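Local structure of glycinin A3B4 subunit (Glycine max, 2D5F) at residues T353-T358 and H447-S452; L367-V372 and E440-K445. The protein probably serves as a seed storage reserve, an 11S globulin of the cupin superfamily that assembles into hexamers. All blocks are in the same frame, centred on the assembly; numbering follows the deposited sequence.

Contact 1: T353-T358 and H447-S452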
loop_
_atom_site.group_PDB
_atom_site.type_symbol
_atom_site.label_atom_id
_atom_site.label_comp_id
_atom_site.label_asym_id
_atom_site.label_seq_id
_atom_site.Cartn_x
_atom_site.Cartn_y
_atom_site.Cartn_z
ATOM N N THR B 353 -23.865 -0.817 -7.535
ATOM C CA THR B 353 -22.490 -1.250 -7.777
ATOM C C THR B 353 -21.900 -2.035 -6.614
ATOM O O THR B 353 -22.061 -1.668 -5.457
ATOM C CB THR B 353 -21.578 -0.037 -8.048
ATOM O OG1 THR B 353 -22.145 0.761 -9.095
ATOM C CG2 THR B 353 -20.183 -0.497 -8.474
ATOM N N LEU B 354 -21.220 -3.127 -6.941
ATOM C CA LEU B 354 -20.563 -3.973 -5.952
ATOM C C LEU B 354 -19.114 -4.091 -6.405
ATOM O O LEU B 354 -18.829 -4.679 -7.441
ATOM C CB LEU B 354 -21.209 -5.362 -5.901
ATOM C CG LEU B 354 -20.481 -6.461 -5.107
ATOM C CD1 LEU B 354 -20.155 -5.970 -3.707
ATOM C CD2 LEU B 354 -21.360 -7.710 -5.033
ATOM N N ASN B 355 -18.206 -3.502 -5.639
ATOM C CA ASN B 355 -16.794 -3.535 -5.979
ATOM C C ASN B 355 -15.958 -3.736 -4.719
ATOM O O ASN B 355 -16.489 -4.085 -3.662
ATOM C CB ASN B 355 -16.390 -2.232 -6.681
ATOM C CG ASN B 355 -16.796 -1.000 -5.893
ATOM O OD1 ASN B 355 -16.741 -0.992 -4.661
ATOM N ND2 ASN B 355 -17.199 0.051 -6.597
ATOM N N SER B 356 -14.655 -3.503 -4.832
ATOM C CA SER B 356 -13.747 -3.691 -3.713
ATOM C C SER B 356 -13.983 -2.740 -2.540
ATOM O O SER B 356 -13.486 -2.983 -1.442
ATOM C CB SER B 356 -12.291 -3.599 -4.193
ATOM O OG SER B 356 -12.042 -2.380 -4.855
ATOM N N LEU B 357 -14.741 -1.669 -2.761
ATOM C CA LEU B 357 -15.028 -0.733 -1.677
ATOM C C LEU B 357 -16.152 -1.277 -0.800
ATOM O O LEU B 357 -16.397 -0.774 0.298
ATOM C CB LEU B 357 -15.414 0.647 -2.221
ATOM C CG LEU B 357 -14.412 1.381 -3.116
ATOM C CD1 LEU B 357 -14.950 2.777 -3.368
ATOM C CD2 LEU B 357 -13.042 1.466 -2.457
ATOM N N THR B 358 -16.843 -2.300 -1.291
ATOM C CA THR B 358 -17.913 -2.927 -0.522
ATOM C C THR B 358 -17.469 -4.304 -0.049
ATOM O O THR B 358 -17.680 -4.678 1.102
ATOM C CB THR B 358 -19.180 -3.100 -1.348
ATOM O OG1 THR B 358 -19.780 -1.817 -1.577
ATOM C CG2 THR B 358 -20.159 -4.017 -0.613
ATOM N N HIS B 447 -12.578 -6.001 -13.342
ATOM C CA HIS B 447 -11.725 -5.084 -12.605
ATOM C C HIS B 447 -12.375 -4.952 -11.231
ATOM O O HIS B 447 -13.603 -4.918 -11.130
ATOM C CB HIS B 447 -11.632 -3.732 -13.312
ATOM C CG HIS B 447 -10.572 -2.834 -12.750
ATOM N ND1 HIS B 447 -10.716 -2.165 -11.553
ATOM C CD2 HIS B 447 -9.337 -2.518 -13.210
ATOM C CE1 HIS B 447 -9.616 -1.476 -11.299
ATOM N NE2 HIS B 447 -8.764 -1.674 -12.289
ATOM N N HIS B 448 -11.552 -4.893 -10.180
ATOM C CA HIS B 448 -12.033 -4.802 -8.796
ATOM C C HIS B 448 -12.789 -3.515 -8.490
ATOM O O HIS B 448 -13.558 -3.449 -7.534
ATOM C CB HIS B 448 -10.859 -4.961 -7.814
ATOM C CG HIS B 448 -9.990 -3.742 -7.689
ATOM N ND1 HIS B 448 -10.269 -2.713 -6.811
ATOM C CD2 HIS B 448 -8.846 -3.390 -8.326
ATOM C CE1 HIS B 448 -9.335 -1.783 -6.912
ATOM N NE2 HIS B 448 -8.461 -2.170 -7.825
ATOM N N ASN B 449 -12.558 -2.495 -9.305
ATOM C CA ASN B 449 -13.211 -1.199 -9.136
ATOM C C ASN B 449 -13.442 -0.604 -10.530
ATOM O O ASN B 449 -12.894 0.439 -10.878
ATOM C CB ASN B 449 -12.322 -0.275 -8.291
ATOM C CG ASN B 449 -13.028 1.006 -7.878
ATOM O OD1 ASN B 449 -14.251 1.117 -7.982
ATOM N ND2 ASN B 449 -12.261 1.974 -7.393
ATOM N N ALA B 450 -14.251 -1.297 -11.325
ATOM C CA ALA B 450 -14.556 -0.872 -12.681
ATOM C C ALA B 450 -15.270 0.476 -12.667
ATOM O O ALA B 450 -16.170 0.704 -11.862
ATOM C CB ALA B 450 -15.418 -1.923 -13.366
ATOM N N VAL B 451 -14.859 1.377 -13.548
ATOM C CA VAL B 451 -15.480 2.690 -13.601
ATOM C C VAL B 451 -16.055 2.931 -14.980
ATOM O O VAL B 451 -15.448 2.583 -15.985
ATOM C CB VAL B 451 -14.467 3.820 -13.267
ATOM C CG1 VAL B 451 -13.869 3.590 -11.895
ATOM C CG2 VAL B 451 -13.370 3.868 -14.299
ATOM N N SER B 452 -17.239 3.521 -15.019
ATOM C CA SER B 452 -17.881 3.811 -16.285
ATOM C C SER B 452 -18.135 5.305 -16.415
ATOM O O SER B 452 -17.998 6.072 -15.461
ATOM C CB SER B 452 -19.211 3.062 -16.388
ATOM O OG SER B 452 -20.149 3.607 -15.478
HETATM O O HOH W 1 -17.023 -0.609 -9.656
#

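Contact 2: L367-V372 and E440-K445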
loop_
_atom_site.group_PDB
_atom_site.type_symbol
_atom_site.label_atom_id
_atom_site.label_comp_id
_atom_site.label_asym_id
_atom_site.label_seq_id
_atom_site.Cartn_x
_atom_site.Cartn_y
_atom_site.Cartn_z
ATOM N N LEU B 367 -12.415 -8.339 -9.831
ATOM C CA LEU B 367 -13.793 -8.427 -10.295
ATOM C C LEU B 367 -14.740 -7.502 -9.554
ATOM O O LEU B 367 -14.549 -7.209 -8.384
ATOM C CB LEU B 367 -14.310 -9.856 -10.155
ATOM C CG LEU B 367 -13.810 -10.910 -11.137
ATOM C CD1 LEU B 367 -14.195 -12.281 -10.625
ATOM C CD2 LEU B 367 -14.412 -10.658 -12.519
ATOM N N SER B 368 -15.766 -7.045 -10.259
ATOM C CA SER B 368 -16.797 -6.200 -9.674
ATOM C C SER B 368 -18.065 -6.442 -10.475
ATOM O O SER B 368 -18.065 -7.202 -11.442
ATOM C CB SER B 368 -16.400 -4.720 -9.713
ATOM O OG SER B 368 -16.111 -4.295 -11.022
ATOM N N ALA B 369 -19.155 -5.804 -10.076
ATOM C CA ALA B 369 -20.406 -5.994 -10.790
ATOM C C ALA B 369 -21.404 -4.890 -10.522
ATOM O O ALA B 369 -21.217 -4.066 -9.630
ATOM C CB ALA B 369 -21.022 -7.340 -10.404
ATOM N N GLN B 370 -22.458 -4.880 -11.327
ATOM C CA GLN B 370 -23.539 -3.929 -11.159
ATOM C C GLN B 370 -24.836 -4.688 -11.384
ATOM O O GLN B 370 -24.863 -5.701 -12.087
ATOM C CB GLN B 370 -23.432 -2.774 -12.160
ATOM C CG GLN B 370 -22.314 -1.790 -11.839
ATOM C CD GLN B 370 -22.328 -0.574 -12.740
ATOM O OE1 GLN B 370 -22.360 -0.700 -13.956
ATOM N NE2 GLN B 370 -22.298 0.616 -12.140
ATOM N N TYR B 371 -25.898 -4.230 -10.737
ATOM C CA TYR B 371 -27.202 -4.836 -10.936
ATOM C C TYR B 371 -28.043 -3.680 -11.432
ATOM O O TYR B 371 -28.111 -2.628 -10.789
ATOM C CB TYR B 371 -27.785 -5.400 -9.648
ATOM C CG TYR B 371 -28.975 -6.284 -9.928
ATOM C CD1 TYR B 371 -30.281 -5.842 -9.692
ATOM C CD2 TYR B 371 -28.799 -7.541 -10.490
ATOM C CE1 TYR B 371 -31.384 -6.643 -10.021
ATOM C CE2 TYR B 371 -29.887 -8.344 -10.820
ATOM C CZ TYR B 371 -31.170 -7.892 -10.587
ATOM O OH TYR B 371 -32.231 -8.694 -10.946
ATOM N N VAL B 372 -28.647 -3.863 -12.595
ATOM C CA VAL B 372 -29.444 -2.814 -13.198
ATOM C C VAL B 372 -30.902 -3.219 -13.371
ATOM O O VAL B 372 -31.203 -4.329 -13.821
ATOM C CB VAL B 372 -28.867 -2.435 -14.583
ATOM C CG1 VAL B 372 -29.709 -1.346 -15.224
ATOM C CG2 VAL B 372 -27.410 -1.964 -14.429
ATOM N N GLU B 440 -34.058 -6.434 -16.271
ATOM C CA GLU B 440 -33.165 -6.530 -15.121
ATOM C C GLU B 440 -31.976 -7.391 -15.510
ATOM O O GLU B 440 -32.133 -8.410 -16.183
ATOM C CB GLU B 440 -33.844 -7.193 -13.921
ATOM C CG GLU B 440 -35.086 -6.514 -13.409
ATOM C CD GLU B 440 -35.476 -7.019 -12.035
ATOM O OE1 GLU B 440 -36.617 -6.762 -11.615
ATOM O OE2 GLU B 440 -34.635 -7.662 -11.367
ATOM N N TYR B 441 -30.791 -6.994 -15.070
ATOM C CA TYR B 441 -29.611 -7.773 -15.373
ATOM C C TYR B 441 -28.439 -7.444 -14.462
ATOM O O TYR B 441 -28.394 -6.390 -13.824
ATOM C CB TYR B 441 -29.184 -7.557 -16.831
ATOM C CG TYR B 441 -28.774 -6.140 -17.169
ATOM C CD1 TYR B 441 -29.706 -5.205 -17.622
ATOM C CD2 TYR B 441 -27.444 -5.737 -17.048
ATOM C CE1 TYR B 441 -29.321 -3.905 -17.953
ATOM C CE2 TYR B 441 -27.048 -4.444 -17.376
ATOM C CZ TYR B 441 -27.984 -3.534 -17.828
ATOM O OH TYR B 441 -27.571 -2.268 -18.169
ATOM N N VAL B 442 -27.502 -8.377 -14.388
ATOM C CA VAL B 442 -26.297 -8.163 -13.610
ATOM C C VAL B 442 -25.228 -7.977 -14.674
ATOM O O VAL B 442 -25.367 -8.485 -15.792
ATOM C CB VAL B 442 -25.930 -9.388 -12.735
ATOM C CG1 VAL B 442 -25.729 -10.627 -13.606
ATOM C CG2 VAL B 442 -24.654 -9.094 -11.952
ATOM N N VAL B 443 -24.183 -7.230 -14.349
ATOM C CA VAL B 443 -23.097 -7.022 -15.291
ATOM C C VAL B 443 -21.816 -7.310 -14.558
ATOM O O VAL B 443 -21.484 -6.614 -13.604
ATOM C CB VAL B 443 -22.975 -5.573 -15.779
ATOM C CG1 VAL B 443 -21.999 -5.510 -16.950
ATOM C CG2 VAL B 443 -24.303 -5.040 -16.164
ATOM N N PHE B 444 -21.102 -8.337 -14.992
ATOM C CA PHE B 444 -19.835 -8.663 -14.367
ATOM C C PHE B 444 -18.770 -7.829 -15.081
ATOM O O PHE B 444 -18.801 -7.693 -16.302
ATOM C CB PHE B 444 -19.532 -10.151 -14.526
ATOM C CG PHE B 444 -20.592 -11.062 -13.959
ATOM C CD1 PHE B 444 -21.519 -11.678 -14.798
ATOM C CD2 PHE B 444 -20.637 -11.335 -12.592
ATOM C CE1 PHE B 444 -22.474 -12.559 -14.287
ATOM C CE2 PHE B 444 -21.592 -12.216 -12.067
ATOM C CZ PHE B 444 -22.511 -12.830 -12.914
ATOM N N LYS B 445 -17.843 -7.249 -14.330
ATOM C CA LYS B 445 -16.781 -6.450 -14.937
ATOM C C LYS B 445 -15.444 -6.961 -14.411
ATOM O O LYS B 445 -15.286 -7.186 -13.207
ATOM C CB LYS B 445 -16.975 -4.965 -14.614
ATOM C CG LYS B 445 -18.331 -4.436 -15.089
ATOM C CD LYS B 445 -18.471 -2.933 -14.918
ATOM C CE LYS B 445 -19.859 -2.473 -15.338
ATOM N NZ LYS B 445 -20.003 -1.002 -15.193
#

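Contact 1: T353-T358 and H447-S452
Ser-356 and His-448 are joined at two points. The hydroxyl OG of Ser-356 meets ND1 of His-448 at 2.7 Å, arriving at the ring edge and in the ring plane; either atom may supply the proton. Beside it, the backbone N of Ser-356 gives a hydrogen bond of 2.9 Å to His-448 O, nearly in line with that carbonyl. Both side chains take the first torsion that sets the group between backbone N and carbonyl carbon (chi1 56° for Ser-356, 76° for His-448), which brings hydroxyl and imidazole edge together next to the backbone bond.

Asn-355 works on its own turn and on the opposing loop at once. Its OD1 accepts from Leu-357 N at 2.8 Å, closing an Asx turn where strand 349-354 has ended, and Thr-358 N bonds back to Asn-355 O. The other arm of the amide, ND2, donates to a water at 3.1 Å, which in turn donates to Ala-450 O at 2.7 Å. ND2 also makes a weak hydrogen bond to Glu-324 O of a second subunit. Cut back to an alanine, Asn-355 would lose both arms of its amide, and Leu-357 N and the water on Ala-450 O would probably be left without their mates.

Packing is modest. CB of Asn-355 lies 3.2 Å from His-448 O, and the side chains of Asn-355 and Asn-449 lie side by side, pointing the same way, with their amide planes turned 74° apart. Within the loop, Asn-449 N bonds to ND1 of His-447, in that ring's plane. Arg-363 of helix 362-365 touches both Ser-356 and His-448.

With just 220 Å² buried, the turn at the end of strand 349-354 and the loop after strand 438-445 are fastened mainly by directed polar bonds and a bridging water, at the interface with a second subunit.

Contact 2: L367-V372 and E440-K445
Tyr-371 OH donates to Glu-440 OE2 at 2.6 Å, meeting the oxygen nearly in line with its C-O bond, and is also hydrogen-bonded to Thr-395 OG1. Ring and carboxylate stand almost perpendicular (88°), and Glu-440 OE1 forms a salt bridge with Arg-396. On the other face of the sheet, Lys-445 reaches out in an extended chain so that NZ donates to Gln-370 OE1 at 2.7 Å, from well above the amide plane. Gln-370 NE2 turns to Thr-353 OG1, so neighbouring partners hold both arms of this amide.

Val-372 lies over one face of the Tyr-441 ring in a CH-pi contact, its CB 3.8 Å from the ring centroid. Tyr-441 has CG between backbone N and carbonyl carbon (chi1 63°), which lays its ring alongside Val-372. An antiparallel backbone ladder runs between the two strands, with hydrogen-bonded pairs Ser-368/Lys-445, Gln-370/Val-443 and Val-372/Tyr-441.

These are central strands of a cupin beta-sheet, flanked by strands 349-354 and 390-395. Ala-369, Tyr-371, Val-442 and Phe-444 pack against strand 67-73 of the other cupin domain, while Gln-370 and Lys-445 touch Glu-324 of a second subunit.

How the contacts relate
The two contacts lie in the same cupin domain, their centres about 10 Å apart. Along the chain the order is 353-358, 367-372, 440-445, 447-452, so contact 2 falls within the span that contact 1 brackets. Strands 349-354, 368-374 and 438-445 are consecutive neighbours in one antiparallel sheet; contact 2 is the ladder between the latter two, and contact 1 ties the segment leaving the first to the loop following the last. Ser-368 OG bonds to His-447 O at 2.6 Å, and Leu-354 N bonds to Ala-369 O, joining the contacts directly. Both touch a second subunit, which places this sheet and its loops at an interface of the hexamer.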